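Local coordinates for EVE domain-containing protein (PDB 2EVE), which is of unknown function but, as an EVE domain related to the PUA and ASCH folds, may bind nucleic acid, perhaps through modified bases, at residues A2-K7 with E43-F48; A24-V29 with L97-V102; Q33-L38 with P93-D98; R39-G44 with G63-T68. One frame throughout, in Å; residues are numbered along the deposited sequence.

Interaction 1: A2-K7 with E43-F48; sequences AYWLMK and EGDEFF. With 144 (tris-hydroxymethyl-methyl-ammonium), chain D.
Tyr-3, Trp-4 and Leu-5 pair in parallel with Glu-46, Phe-47 and Phe-48, and four backbone hydrogen bonds join the strands, from Glu-46 N to Ala-2 O (3.2 Å) at one end to Met-6 N to Phe-48 O (3.1 Å) at the other. Polar side chains gather where the pairing starts. The Asp-45 carboxylate takes the N of Ala-2 on OD1 (2.9 Å) and the indole NE1 of Trp-4 on OD2 (3.0 Å), each donor lying above its plane; OD2 also accepts from Ala-42 N, so the buried group is held through both oxygens. At the Tyr-3 edge, a water links OH to Glu-46 OE1. Among apolar contacts, CE of selenomethionine Met-6 sits 3.5 Å from the centre of the Phe-47 ring, almost straight above it; the bend at chi3 (-74°) turns this methyl onto the face. This CH-pi and Met-aromatic contact lies on the Trp-4 and Phe-47 face of two neighbouring parallel strands of the mixed sheet in the PUA-like EVE fold.

Interaction 2: A24-V29 with L97-V102; sequences ARWDGV and LDIGFV
Ala-24, Arg-25 and Trp-26 run antiparallel to Ile-99, Asp-98 and Leu-97, the N-to-C directions of strands 24-26 and 97-102 making 127°, with Ala-24/Ile-99 and Trp-26/Leu-97 as hydrogen-bonded pairs and Arg-25/Asp-98 as the non-hydrogen-bonded pair between them. This is an edge of the mixed sheet of the EVE domain: strand 23-26 is outermost within the chain and pairs with the long strand 95-110. The bond from Trp-26 N to Leu-97 O is short and nearly straight, 2.7 Å and 176°, while Leu-97 N reaches Trp-26 O at 3.2 Å.

Trp-26, Leu-97 and Ile-99 share the buried face. CB of Trp-26 rests against Leu-97 CD1 at 3.8 Å, and Phe-47 and Phe-49 meet the same indole edge-to-face, so it is packed among aromatic neighbours. On the other face, Asp-98 OD1 lies near the aliphatic start of Arg-25, 3.8 Å from its CB, but its hydrogen bond goes to Tyr-70 OH. Arg-25 instead bends at chi3 (67°) and turns its guanidinium to Asp-27, where NE donates in plane to the anti lone pair of OD2 at 2.9 Å in a salt bridge. Back on the buried face, the indole presents its benzo edge to Ile-99, whose CD1 methyl comes 3.3 Å from Trp-26 CE3.

Interaction 3: Q33-L38 with P93-D98; sequences QARNFL and PWSALD
Leu-38 and Leu-97 meet tip to tip in the tight part of this contact, with CG of Leu-38 only 3.5 Å from CD2 of Leu-97. The CD2 methyl of Leu-38 also reaches the strand backbone, 3.8 Å from Ser-95 O, and Ala-69 of the adjoining strand touches this leucine too. One turn earlier the packing is looser and more polar. The aliphatic part of Arg-35 passes the Trp-94 indole, Arg-35 CD lying 4.0 Å from Trp-94 CE3, and the guanidinium and ring planes are 62° apart. A bend at chi3 (72°) carries the guanidinium on to the backbone of Pro-93, where NH1 donates in plane to a carbonyl lone pair of O at 2.8 Å and 169°. Its other edge, NE and NH2 together, grips OD1 of exposed Asn-36, which helps fix the rotation of the partly exposed group. Ser-95 OG is bonded to Arg-39 NE of the same helix. Helix 32-40 is thus laid across the start of strand 95-110, an alpha-on-beta layer of the EVE domain.

Interaction 4: R39-G44 with G63-T68; sequences RTMAEG and GKIVKT
The connection leaving helix 32-40 lies here against the corner of strand 58-71, and the contact centres on Ile-65 and selenomethionine Met-41. Met-41 is bent at chi3 (99°), and this turns its methyl CE onto Ile-65 CD1 at 3.5 Å, tighter than usual for two carbons; the side chains run at about a right angle. Deeper in, the same methionine touches Trp-4, Met-6, Phe-47 and Leu-97, so its selenium end belongs to the buried core. Nearer its own backbone Ile-65 meets a main-chain oxygen: Ala-42 O lies 3.3 Å from its CB.

One hydrogen bond ties the two segments, from Gly-44 N to Ile-65 O, 2.9 Å long and nearly straight at 171°, and Glu-43 CA adds a CA-H...O contact to the same carbonyl. Gly-44 has a positive phi of 100°, which turns the chain just before strand 46-51 sets out beside strand 58-71 as its antiparallel neighbour in the sheet. Val-66 and Lys-67 together face Asp-98 in a classic beta bulge, and the chain turns a corner there.

Beyond the bulge, Thr-68 directs CG2 at the connection, 3.7 Å from Met-41 O. Toward the surface, the extended chain of Glu-43 crosses this threonine obliquely, its CG 3.8 Å from Thr-68 CG2.

How the interactions relate
All four contacts serve one mixed sheet and the helix lying on it. Interactions 1 and 4 are closest, with centres about 7 Å apart, and share Glu-43 and Gly-44; interactions 1 and 3 are farthest, about 13 Å. Interactions 2 and 3 share Leu-97 and Asp-98 of strand 95-110, while 3 and 4 both draw on helix 32-40. Along the chain the first segments come in the order 2-7, 24-29, 33-38, 39-44, and both segments of interaction 4 lie between the two segments of interaction 2 and also between those of interaction 3. Ile-99 CD1 touching Phe-47 CZ (3.5 Å) joins interactions 1 and 2, so pieces far apart in sequence pack against one another on the sheet.

Interaction 1: A2-K7 with E43-F48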
loop_
_atom_site.group_PDB
_atom_site.type_symbol
_atom_site.label_atom_id
_atom_site.label_comp_id
_atom_site.label_asym_id
_atom_site.label_seq_id
_atom_site.Cartn_x
_atom_site.Cartn_y
_atom_site.Cartn_z
ATOM N N ALA A 2 12.031 -7.335 -3.122
ATOM C CA ALA A 2 11.936 -6.248 -2.105
ATOM C C ALA A 2 10.566 -6.239 -1.430
ATOM O O ALA A 2 9.593 -6.759 -1.974
ATOM C CB ALA A 2 12.205 -4.900 -2.765
ATOM N N TYR A 3 10.507 -5.644 -0.242
ATOM C CA TYR A 3 9.273 -5.561 0.535
ATOM C C TYR A 3 8.793 -4.123 0.700
ATOM O O TYR A 3 9.591 -3.183 0.728
ATOM C CB TYR A 3 9.479 -6.179 1.917
ATOM C CG TYR A 3 9.895 -7.631 1.892
ATOM C CD1 TYR A 3 9.051 -8.613 1.375
ATOM C CD2 TYR A 3 11.136 -8.024 2.395
ATOM C CE1 TYR A 3 9.433 -9.956 1.364
ATOM C CE2 TYR A 3 11.525 -9.364 2.388
ATOM C CZ TYR A 3 10.668 -10.321 1.871
ATOM O OH TYR A 3 11.047 -11.646 1.871
ATOM N N TRP A 4 7.480 -3.966 0.833
ATOM C CA TRP A 4 6.875 -2.650 0.970
ATOM C C TRP A 4 5.618 -2.710 1.822
ATOM O O TRP A 4 5.236 -3.764 2.332
ATOM C CB TRP A 4 6.479 -2.105 -0.409
ATOM C CG TRP A 4 7.512 -2.266 -1.469
ATOM C CD1 TRP A 4 7.761 -3.383 -2.219
ATOM C CD2 TRP A 4 8.465 -1.287 -1.880
ATOM N NE1 TRP A 4 8.815 -3.158 -3.069
ATOM C CE2 TRP A 4 9.270 -1.879 -2.878
ATOM C CE3 TRP A 4 8.721 0.034 -1.496
ATOM C CZ2 TRP A 4 10.316 -1.193 -3.502
ATOM C CZ3 TRP A 4 9.763 0.718 -2.117
ATOM C CH2 TRP A 4 10.548 0.101 -3.105
ATOM N N LEU A 5 4.982 -1.554 1.964
ATOM C CA LEU A 5 3.725 -1.430 2.685
ATOM C C LEU A 5 2.936 -0.336 1.977
ATOM O O LEU A 5 3.485 0.711 1.627
ATOM C CB LEU A 5 3.953 -1.062 4.162
ATOM C CG LEU A 5 2.682 -0.921 5.010
ATOM C CD1 LEU A 5 2.939 -1.358 6.450
ATOM C CD2 LEU A 5 2.196 0.517 4.963
HETATM N N MSE A 6 1.655 -0.596 1.735
HETATM C CA MSE A 6 0.786 0.377 1.083
HETATM C C MSE A 6 -0.537 0.480 1.836
HETATM O O MSE A 6 -1.064 -0.524 2.312
HETATM C CB MSE A 6 0.542 -0.011 -0.375
HETATM C CG MSE A 6 1.822 -0.097 -1.204
HETATM SE SE MSE A 6 1.494 0.042 -3.109
HETATM C CE MSE A 6 0.745 -1.706 -3.326
ATOM N N LYS A 7 -1.067 1.699 1.920
ATOM C CA LYS A 7 -2.304 1.978 2.647
ATOM C C LYS A 7 -3.572 2.049 1.802
ATOM O O LYS A 7 -3.548 2.504 0.660
ATOM C CB LYS A 7 -2.172 3.301 3.404
ATOM C CG LYS A 7 -1.014 3.364 4.375
ATOM C CD LYS A 7 -1.001 4.700 5.107
ATOM C CE LYS A 7 0.171 4.794 6.065
ATOM N NZ LYS A 7 0.206 6.098 6.780
ATOM N N GLU A 43 8.085 -6.576 -10.200
ATOM C CA GLU A 43 7.216 -7.747 -10.243
ATOM C C GLU A 43 7.745 -8.780 -9.251
ATOM O O GLU A 43 8.940 -9.084 -9.235
ATOM C CB GLU A 43 7.211 -8.351 -11.649
ATOM C CG GLU A 43 6.730 -7.407 -12.734
ATOM C CD GLU A 43 6.952 -7.965 -14.124
ATOM O OE1 GLU A 43 6.440 -9.069 -14.411
ATOM O OE2 GLU A 43 7.643 -7.300 -14.928
ATOM N N GLY A 44 6.856 -9.316 -8.424
ATOM C CA GLY A 44 7.276 -10.304 -7.449
ATOM C C GLY A 44 7.473 -9.729 -6.062
ATOM O O GLY A 44 7.438 -10.464 -5.073
ATOM N N ASP A 45 7.702 -8.420 -5.979
ATOM C CA ASP A 45 7.871 -7.778 -4.678
ATOM C C ASP A 45 6.584 -8.000 -3.897
ATOM O O ASP A 45 5.508 -8.129 -4.482
ATOM C CB ASP A 45 8.099 -6.271 -4.825
ATOM C CG ASP A 45 9.502 -5.922 -5.291
ATOM O OD1 ASP A 45 10.341 -6.835 -5.455
ATOM O OD2 ASP A 45 9.761 -4.720 -5.495
ATOM N N GLU A 46 6.691 -8.056 -2.576
ATOM C CA GLU A 46 5.515 -8.248 -1.739
ATOM C C GLU A 46 5.304 -7.017 -0.878
ATOM O O GLU A 46 6.244 -6.263 -0.626
ATOM C CB GLU A 46 5.689 -9.484 -0.857
ATOM C CG GLU A 46 5.660 -10.785 -1.636
ATOM C CD GLU A 46 6.043 -11.979 -0.787
ATOM O OE1 GLU A 46 7.207 -12.042 -0.339
ATOM O OE2 GLU A 46 5.181 -12.855 -0.573
ATOM N N PHE A 47 4.072 -6.806 -0.432
ATOM C CA PHE A 47 3.778 -5.650 0.404
ATOM C C PHE A 47 2.718 -5.947 1.439
ATOM O O PHE A 47 1.850 -6.800 1.234
ATOM C CB PHE A 47 3.312 -4.468 -0.460
ATOM C CG PHE A 47 1.945 -4.653 -1.070
ATOM C CD1 PHE A 47 0.800 -4.209 -0.411
ATOM C CD2 PHE A 47 1.803 -5.268 -2.310
ATOM C CE1 PHE A 47 -0.466 -4.379 -0.981
ATOM C CE2 PHE A 47 0.544 -5.444 -2.886
ATOM C CZ PHE A 47 -0.587 -4.998 -2.225
ATOM N N PHE A 48 2.803 -5.248 2.564
ATOM C CA PHE A 48 1.804 -5.395 3.606
ATOM C C PHE A 48 0.638 -4.497 3.233
ATOM O O PHE A 48 0.827 -3.329 2.889
ATOM C CB PHE A 48 2.359 -4.973 4.966
ATOM C CG PHE A 48 3.276 -5.980 5.577
ATOM C CD1 PHE A 48 2.903 -7.318 5.655
ATOM C CD2 PHE A 48 4.513 -5.597 6.078
ATOM C CE1 PHE A 48 3.749 -8.260 6.224
ATOM C CE2 PHE A 48 5.368 -6.532 6.650
ATOM C CZ PHE A 48 4.986 -7.868 6.723
HETATM C C1 144 D . -5.064 6.399 8.750
HETATM N N 144 D . -3.659 6.779 8.709
HETATM C C2 144 D . -2.942 6.070 9.821
HETATM O O2 144 D . -3.229 4.899 10.611
HETATM C C3 144 D . -3.650 8.301 8.795
HETATM O O3 144 D . -2.338 8.897 8.740
HETATM C C4 144 D . -3.153 6.254 7.424
HETATM O O4 144 D . -3.588 6.676 5.946
HETATM O O HOH W 1 8.976 -13.417 0.967
#

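Interaction 2: A24-V29 with L97-V102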
loop_
_atom_site.group_PDB
_atom_site.type_symbol
_atom_site.label_atom_id
_atom_site.label_comp_id
_atom_site.label_asym_id
_atom_site.label_seq_id
_atom_site.Cartn_x
_atom_site.Cartn_y
_atom_site.Cartn_z
ATOM N N ALA A 24 -5.772 -6.864 -8.966
ATOM C CA ALA A 24 -6.470 -5.604 -9.138
ATOM C C ALA A 24 -5.498 -4.457 -9.367
ATOM O O ALA A 24 -4.283 -4.632 -9.273
ATOM C CB ALA A 24 -7.314 -5.322 -7.899
ATOM N N ARG A 25 -6.042 -3.281 -9.663
ATOM C CA ARG A 25 -5.218 -2.101 -9.884
ATOM C C ARG A 25 -5.138 -1.263 -8.617
ATOM O O ARG A 25 -6.150 -1.001 -7.965
ATOM C CB ARG A 25 -5.795 -1.238 -11.010
ATOM C CG ARG A 25 -4.961 0.007 -11.320
ATOM C CD ARG A 25 -5.577 0.816 -12.449
ATOM N NE ARG A 25 -6.854 1.407 -12.059
ATOM C CZ ARG A 25 -7.886 1.551 -12.881
ATOM N NH1 ARG A 25 -7.793 1.142 -14.141
ATOM N NH2 ARG A 25 -9.006 2.111 -12.449
ATOM N N TRP A 26 -3.924 -0.855 -8.267
ATOM C CA TRP A 26 -3.705 -0.009 -7.104
ATOM C C TRP A 26 -3.523 1.378 -7.696
ATOM O O TRP A 26 -2.582 1.615 -8.447
ATOM C CB TRP A 26 -2.434 -0.424 -6.367
ATOM C CG TRP A 26 -2.351 0.115 -4.967
ATOM C CD1 TRP A 26 -1.901 1.344 -4.575
ATOM C CD2 TRP A 26 -2.761 -0.563 -3.776
ATOM N NE1 TRP A 26 -2.012 1.474 -3.204
ATOM C CE2 TRP A 26 -2.540 0.318 -2.693
ATOM C CE3 TRP A 26 -3.305 -1.828 -3.521
ATOM C CZ2 TRP A 26 -2.838 -0.034 -1.371
ATOM C CZ3 TRP A 26 -3.600 -2.178 -2.208
ATOM C CH2 TRP A 26 -3.369 -1.282 -1.152
ATOM N N ASP A 27 -4.426 2.293 -7.374
ATOM C CA ASP A 27 -4.328 3.635 -7.922
ATOM C C ASP A 27 -4.623 4.686 -6.871
ATOM O O ASP A 27 -4.687 4.378 -5.687
ATOM C CB ASP A 27 -5.300 3.783 -9.095
ATOM C CG ASP A 27 -6.713 3.367 -8.737
ATOM O OD1 ASP A 27 -7.186 3.751 -7.648
ATOM O OD2 ASP A 27 -7.360 2.665 -9.545
ATOM N N GLY A 28 -4.783 5.931 -7.308
ATOM C CA GLY A 28 -5.098 6.998 -6.374
ATOM C C GLY A 28 -3.988 7.446 -5.445
ATOM O O GLY A 28 -4.258 8.095 -4.427
ATOM N N VAL A 29 -2.744 7.099 -5.760
ATOM C CA VAL A 29 -1.627 7.536 -4.932
ATOM C C VAL A 29 -1.288 8.926 -5.458
ATOM O O VAL A 29 -0.921 9.088 -6.624
ATOM C CB VAL A 29 -0.430 6.581 -5.055
ATOM C CG1 VAL A 29 0.740 7.104 -4.235
ATOM C CG2 VAL A 29 -0.840 5.194 -4.555
ATOM N N LEU A 97 -0.366 0.602 -10.476
ATOM C CA LEU A 97 0.250 -0.674 -10.789
ATOM C C LEU A 97 -0.732 -1.771 -10.441
ATOM O O LEU A 97 -1.736 -1.518 -9.784
ATOM C CB LEU A 97 1.580 -0.842 -10.040
ATOM C CG LEU A 97 1.688 -0.580 -8.535
ATOM C CD1 LEU A 97 0.896 -1.614 -7.754
ATOM C CD2 LEU A 97 3.160 -0.632 -8.149
ATOM N N ASP A 98 -0.469 -2.982 -10.914
ATOM C CA ASP A 98 -1.366 -4.085 -10.619
ATOM C C ASP A 98 -0.787 -4.945 -9.511
ATOM O O ASP A 98 0.414 -5.226 -9.492
ATOM C CB ASP A 98 -1.604 -4.948 -11.859
ATOM C CG ASP A 98 -2.243 -4.178 -12.999
ATOM O OD1 ASP A 98 -3.016 -3.232 -12.735
ATOM O OD2 ASP A 98 -1.977 -4.534 -14.165
ATOM N N ILE A 99 -1.651 -5.358 -8.590
ATOM C CA ILE A 99 -1.240 -6.188 -7.468
ATOM C C ILE A 99 -2.032 -7.490 -7.419
ATOM O O ILE A 99 -3.093 -7.612 -8.031
ATOM C CB ILE A 99 -1.448 -5.468 -6.126
ATOM C CG1 ILE A 99 -2.936 -5.172 -5.917
ATOM C CG2 ILE A 99 -0.639 -4.176 -6.098
ATOM C CD1 ILE A 99 -3.331 -5.030 -4.470
ATOM N N GLY A 100 -1.502 -8.457 -6.680
ATOM C CA GLY A 100 -2.168 -9.737 -6.545
ATOM C C GLY A 100 -2.267 -10.172 -5.095
ATOM O O GLY A 100 -1.491 -9.725 -4.248
ATOM N N PHE A 101 -3.220 -11.050 -4.805
ATOM C CA PHE A 101 -3.413 -11.529 -3.442
ATOM C C PHE A 101 -2.359 -12.540 -3.014
ATOM O O PHE A 101 -1.939 -13.391 -3.798
ATOM C CB PHE A 101 -4.803 -12.162 -3.293
ATOM C CG PHE A 101 -5.079 -12.712 -1.920
ATOM C CD1 PHE A 101 -5.009 -14.080 -1.673
ATOM C CD2 PHE A 101 -5.408 -11.858 -0.873
ATOM C CE1 PHE A 101 -5.265 -14.594 -0.397
ATOM C CE2 PHE A 101 -5.667 -12.356 0.405
ATOM C CZ PHE A 101 -5.595 -13.728 0.643
ATOM N N VAL A 102 -1.915 -12.421 -1.767
ATOM C CA VAL A 102 -0.945 -13.356 -1.218
ATOM C C VAL A 102 -1.506 -13.986 0.055
ATOM O O VAL A 102 -1.582 -15.208 0.158
ATOM C CB VAL A 102 0.417 -12.676 -0.913
ATOM C CG1 VAL A 102 1.339 -13.661 -0.199
ATOM C CG2 VAL A 102 1.072 -12.214 -2.208
#

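Interaction 3: Q33-L38 with P93-D98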
loop_
_atom_site.group_PDB
_atom_site.type_symbol
_atom_site.label_atom_id
_atom_site.label_comp_id
_atom_site.label_asym_id
_atom_site.label_seq_id
_atom_site.Cartn_x
_atom_site.Cartn_y
_atom_site.Cartn_z
ATOM N N GLN A 33 6.396 11.429 -2.991
ATOM C CA GLN A 33 7.319 10.501 -2.343
ATOM C C GLN A 33 6.766 9.076 -2.437
ATOM O O GLN A 33 7.504 8.126 -2.723
ATOM C CB GLN A 33 7.532 10.898 -0.877
ATOM C CG GLN A 33 8.489 9.987 -0.106
ATOM C CD GLN A 33 8.759 10.490 1.303
ATOM O OE1 GLN A 33 7.868 11.027 1.963
ATOM N NE2 GLN A 33 9.987 10.300 1.776
ATOM N N ALA A 34 5.461 8.937 -2.208
ATOM C CA ALA A 34 4.796 7.640 -2.277
ATOM C C ALA A 34 4.827 7.132 -3.718
ATOM O O ALA A 34 5.087 5.950 -3.967
ATOM C CB ALA A 34 3.348 7.763 -1.785
ATOM N N ARG A 35 4.565 8.032 -4.661
ATOM C CA ARG A 35 4.577 7.686 -6.080
ATOM C C ARG A 35 5.954 7.194 -6.483
ATOM O O ARG A 35 6.088 6.193 -7.186
ATOM C CB ARG A 35 4.237 8.900 -6.955
ATOM C CG ARG A 35 4.363 8.617 -8.460
ATOM C CD ARG A 35 4.566 9.885 -9.291
ATOM N NE ARG A 35 5.904 10.449 -9.111
ATOM C CZ ARG A 35 6.384 11.475 -9.813
ATOM N NH1 ARG A 35 5.636 12.056 -10.744
ATOM N NH2 ARG A 35 7.613 11.919 -9.585
ATOM N N ASN A 36 6.984 7.907 -6.043
ATOM C CA ASN A 36 8.334 7.517 -6.409
ATOM C C ASN A 36 8.680 6.126 -5.893
ATOM O O ASN A 36 9.315 5.347 -6.606
ATOM C CB ASN A 36 9.334 8.574 -5.940
ATOM C CG ASN A 36 9.234 9.857 -6.755
ATOM O OD1 ASN A 36 8.705 9.853 -7.870
ATOM N ND2 ASN A 36 9.757 10.952 -6.212
ATOM N N PHE A 37 8.267 5.802 -4.671
ATOM C CA PHE A 37 8.527 4.465 -4.149
ATOM C C PHE A 37 7.752 3.453 -4.995
ATOM O O PHE A 37 8.286 2.419 -5.395
ATOM C CB PHE A 37 8.089 4.341 -2.687
ATOM C CG PHE A 37 9.113 4.827 -1.701
ATOM C CD1 PHE A 37 10.417 4.344 -1.741
ATOM C CD2 PHE A 37 8.770 5.750 -0.721
ATOM C CE1 PHE A 37 11.372 4.773 -0.816
ATOM C CE2 PHE A 37 9.718 6.189 0.212
ATOM C CZ PHE A 37 11.018 5.699 0.162
ATOM N N LEU A 38 6.489 3.760 -5.277
ATOM C CA LEU A 38 5.653 2.867 -6.070
ATOM C C LEU A 38 6.303 2.547 -7.416
ATOM O O LEU A 38 6.268 1.407 -7.875
ATOM C CB LEU A 38 4.268 3.498 -6.271
ATOM C CG LEU A 38 3.205 2.691 -7.025
ATOM C CD1 LEU A 38 1.828 3.045 -6.485
ATOM C CD2 LEU A 38 3.293 2.969 -8.515
ATOM N N PRO A 93 1.297 12.931 -14.185
ATOM C CA PRO A 93 2.273 12.866 -13.090
ATOM C C PRO A 93 2.119 11.677 -12.147
ATOM O O PRO A 93 2.979 11.453 -11.295
ATOM C CB PRO A 93 2.053 14.190 -12.351
ATOM C CG PRO A 93 1.372 15.077 -13.382
ATOM C CD PRO A 93 0.432 14.111 -14.035
ATOM N N TRP A 94 1.048 10.908 -12.306
ATOM C CA TRP A 94 0.794 9.790 -11.406
ATOM C C TRP A 94 0.900 8.398 -12.004
ATOM O O TRP A 94 0.676 8.196 -13.199
ATOM C CB TRP A 94 -0.580 9.978 -10.766
ATOM C CG TRP A 94 -0.722 11.329 -10.152
ATOM C CD1 TRP A 94 -1.571 12.326 -10.545
ATOM C CD2 TRP A 94 0.026 11.847 -9.049
ATOM N NE1 TRP A 94 -1.394 13.437 -9.750
ATOM C CE2 TRP A 94 -0.416 13.170 -8.827
ATOM C CE3 TRP A 94 1.036 11.323 -8.229
ATOM C CZ2 TRP A 94 0.110 13.976 -7.813
ATOM C CZ3 TRP A 94 1.562 12.127 -7.218
ATOM C CH2 TRP A 94 1.098 13.441 -7.022
ATOM N N SER A 95 1.227 7.437 -11.147
ATOM C CA SER A 95 1.391 6.049 -11.560
ATOM C C SER A 95 0.593 5.074 -10.713
ATOM O O SER A 95 0.454 5.245 -9.503
ATOM C CB SER A 95 2.870 5.654 -11.486
ATOM O OG SER A 95 3.671 6.495 -12.295
ATOM N N ALA A 96 0.076 4.044 -11.370
ATOM C CA ALA A 96 -0.673 2.993 -10.705
ATOM C C ALA A 96 0.071 1.714 -11.045
ATOM O O ALA A 96 1.041 1.735 -11.801
ATOM C CB ALA A 96 -2.093 2.927 -11.253
ATOM N N LEU A 97 -0.366 0.602 -10.476
ATOM C CA LEU A 97 0.250 -0.674 -10.789
ATOM C C LEU A 97 -0.732 -1.771 -10.441
ATOM O O LEU A 97 -1.736 -1.518 -9.784
ATOM C CB LEU A 97 1.580 -0.842 -10.040
ATOM C CG LEU A 97 1.688 -0.580 -8.535
ATOM C CD1 LEU A 97 0.896 -1.614 -7.754
ATOM C CD2 LEU A 97 3.160 -0.632 -8.149
ATOM N N ASP A 98 -0.469 -2.982 -10.914
ATOM C CA ASP A 98 -1.366 -4.085 -10.619
ATOM C C ASP A 98 -0.787 -4.945 -9.511
ATOM O O ASP A 98 0.414 -5.226 -9.492
ATOM C CB ASP A 98 -1.604 -4.948 -11.859
ATOM C CG ASP A 98 -2.243 -4.178 -12.999
ATOM O OD1 ASP A 98 -3.016 -3.232 -12.735
ATOM O OD2 ASP A 98 -1.977 -4.534 -14.165
#

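Interaction 4: R39-G44 with G63-T68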
loop_
_atom_site.group_PDB
_atom_site.type_symbol
_atom_site.label_atom_id
_atom_site.label_comp_id
_atom_site.label_asym_id
_atom_site.label_seq_id
_atom_site.Cartn_x
_atom_site.Cartn_y
_atom_site.Cartn_z
ATOM N N ARG A 39 6.913 3.552 -8.035
ATOM C CA ARG A 39 7.567 3.364 -9.325
ATOM C C ARG A 39 8.793 2.451 -9.261
ATOM O O ARG A 39 9.213 1.917 -10.284
ATOM C CB ARG A 39 7.963 4.721 -9.911
ATOM C CG ARG A 39 6.784 5.529 -10.429
ATOM C CD ARG A 39 7.234 6.900 -10.896
ATOM N NE ARG A 39 6.190 7.581 -11.656
ATOM C CZ ARG A 39 6.341 8.778 -12.213
ATOM N NH1 ARG A 39 7.493 9.434 -12.090
ATOM N NH2 ARG A 39 5.347 9.311 -12.915
ATOM N N THR A 40 9.373 2.274 -8.076
ATOM C CA THR A 40 10.542 1.408 -7.963
ATOM C C THR A 40 10.185 -0.032 -7.598
ATOM O O THR A 40 11.062 -0.900 -7.538
ATOM C CB THR A 40 11.584 1.944 -6.941
ATOM O OG1 THR A 40 11.034 1.953 -5.614
ATOM C CG2 THR A 40 12.023 3.352 -7.328
HETATM N N MSE A 41 8.902 -0.293 -7.360
HETATM C CA MSE A 41 8.462 -1.646 -7.035
HETATM C C MSE A 41 8.639 -2.521 -8.270
HETATM O O MSE A 41 8.455 -2.060 -9.397
HETATM C CB MSE A 41 6.997 -1.635 -6.594
HETATM C CG MSE A 41 6.779 -0.894 -5.291
HETATM SE SE MSE A 41 4.918 -0.774 -4.810
HETATM C CE MSE A 41 4.815 -2.229 -3.548
ATOM N N ALA A 42 9.004 -3.778 -8.055
ATOM C CA ALA A 42 9.221 -4.708 -9.159
ATOM C C ALA A 42 8.281 -5.899 -9.072
ATOM O O ALA A 42 7.743 -6.200 -8.007
ATOM C CB ALA A 42 10.659 -5.193 -9.147
ATOM N N GLU A 43 8.085 -6.576 -10.200
ATOM C CA GLU A 43 7.216 -7.747 -10.243
ATOM C C GLU A 43 7.745 -8.780 -9.251
ATOM O O GLU A 43 8.940 -9.084 -9.235
ATOM C CB GLU A 43 7.211 -8.351 -11.649
ATOM C CG GLU A 43 6.730 -7.407 -12.734
ATOM C CD GLU A 43 6.952 -7.965 -14.124
ATOM O OE1 GLU A 43 6.440 -9.069 -14.411
ATOM O OE2 GLU A 43 7.643 -7.300 -14.928
ATOM N N GLY A 44 6.856 -9.316 -8.424
ATOM C CA GLY A 44 7.276 -10.304 -7.449
ATOM C C GLY A 44 7.473 -9.729 -6.062
ATOM O O GLY A 44 7.438 -10.464 -5.073
ATOM N N GLY A 63 0.166 -8.667 -0.109
ATOM C CA GLY A 63 -0.119 -8.660 -1.533
ATOM C C GLY A 63 1.198 -8.727 -2.284
ATOM O O GLY A 63 2.259 -8.678 -1.666
ATOM N N LYS A 64 1.144 -8.851 -3.606
ATOM C CA LYS A 64 2.362 -8.906 -4.406
ATOM C C LYS A 64 2.187 -8.048 -5.648
ATOM O O LYS A 64 1.065 -7.764 -6.068
ATOM C CB LYS A 64 2.681 -10.351 -4.813
ATOM C CG LYS A 64 1.665 -10.976 -5.756
ATOM C CD LYS A 64 1.994 -12.440 -6.009
ATOM C CE LYS A 64 0.987 -13.080 -6.947
ATOM N NZ LYS A 64 1.270 -14.528 -7.143
ATOM N N ILE A 65 3.299 -7.628 -6.235
ATOM C CA ILE A 65 3.235 -6.801 -7.431
ATOM C C ILE A 65 3.206 -7.692 -8.667
ATOM O O ILE A 65 4.099 -8.509 -8.871
ATOM C CB ILE A 65 4.452 -5.861 -7.506
ATOM C CG1 ILE A 65 4.528 -5.011 -6.229
ATOM C CG2 ILE A 65 4.371 -4.998 -8.757
ATOM C CD1 ILE A 65 3.240 -4.271 -5.884
ATOM N N VAL A 66 2.174 -7.541 -9.490
ATOM C CA VAL A 66 2.067 -8.358 -10.691
ATOM C C VAL A 66 2.432 -7.592 -11.955
ATOM O O VAL A 66 2.887 -8.184 -12.933
ATOM C CB VAL A 66 0.655 -8.967 -10.823
ATOM C CG1 VAL A 66 0.329 -9.773 -9.576
ATOM C CG2 VAL A 66 -0.368 -7.879 -11.033
ATOM N N LYS A 67 2.234 -6.278 -11.938
ATOM C CA LYS A 67 2.587 -5.440 -13.083
ATOM C C LYS A 67 3.167 -4.132 -12.553
ATOM O O LYS A 67 2.552 -3.475 -11.714
ATOM C CB LYS A 67 1.355 -5.164 -13.942
ATOM C CG LYS A 67 1.646 -4.402 -15.217
ATOM C CD LYS A 67 0.386 -4.322 -16.060
ATOM C CE LYS A 67 0.616 -3.595 -17.362
ATOM N NZ LYS A 67 -0.625 -3.613 -18.182
ATOM N N THR A 68 4.348 -3.758 -13.036
ATOM C CA THR A 68 4.998 -2.540 -12.574
ATOM C C THR A 68 4.262 -1.275 -13.002
ATOM O O THR A 68 3.363 -1.304 -13.848
ATOM C CB THR A 68 6.480 -2.463 -13.034
ATOM O OG1 THR A 68 6.551 -2.473 -14.465
ATOM C CG2 THR A 68 7.276 -3.645 -12.475
#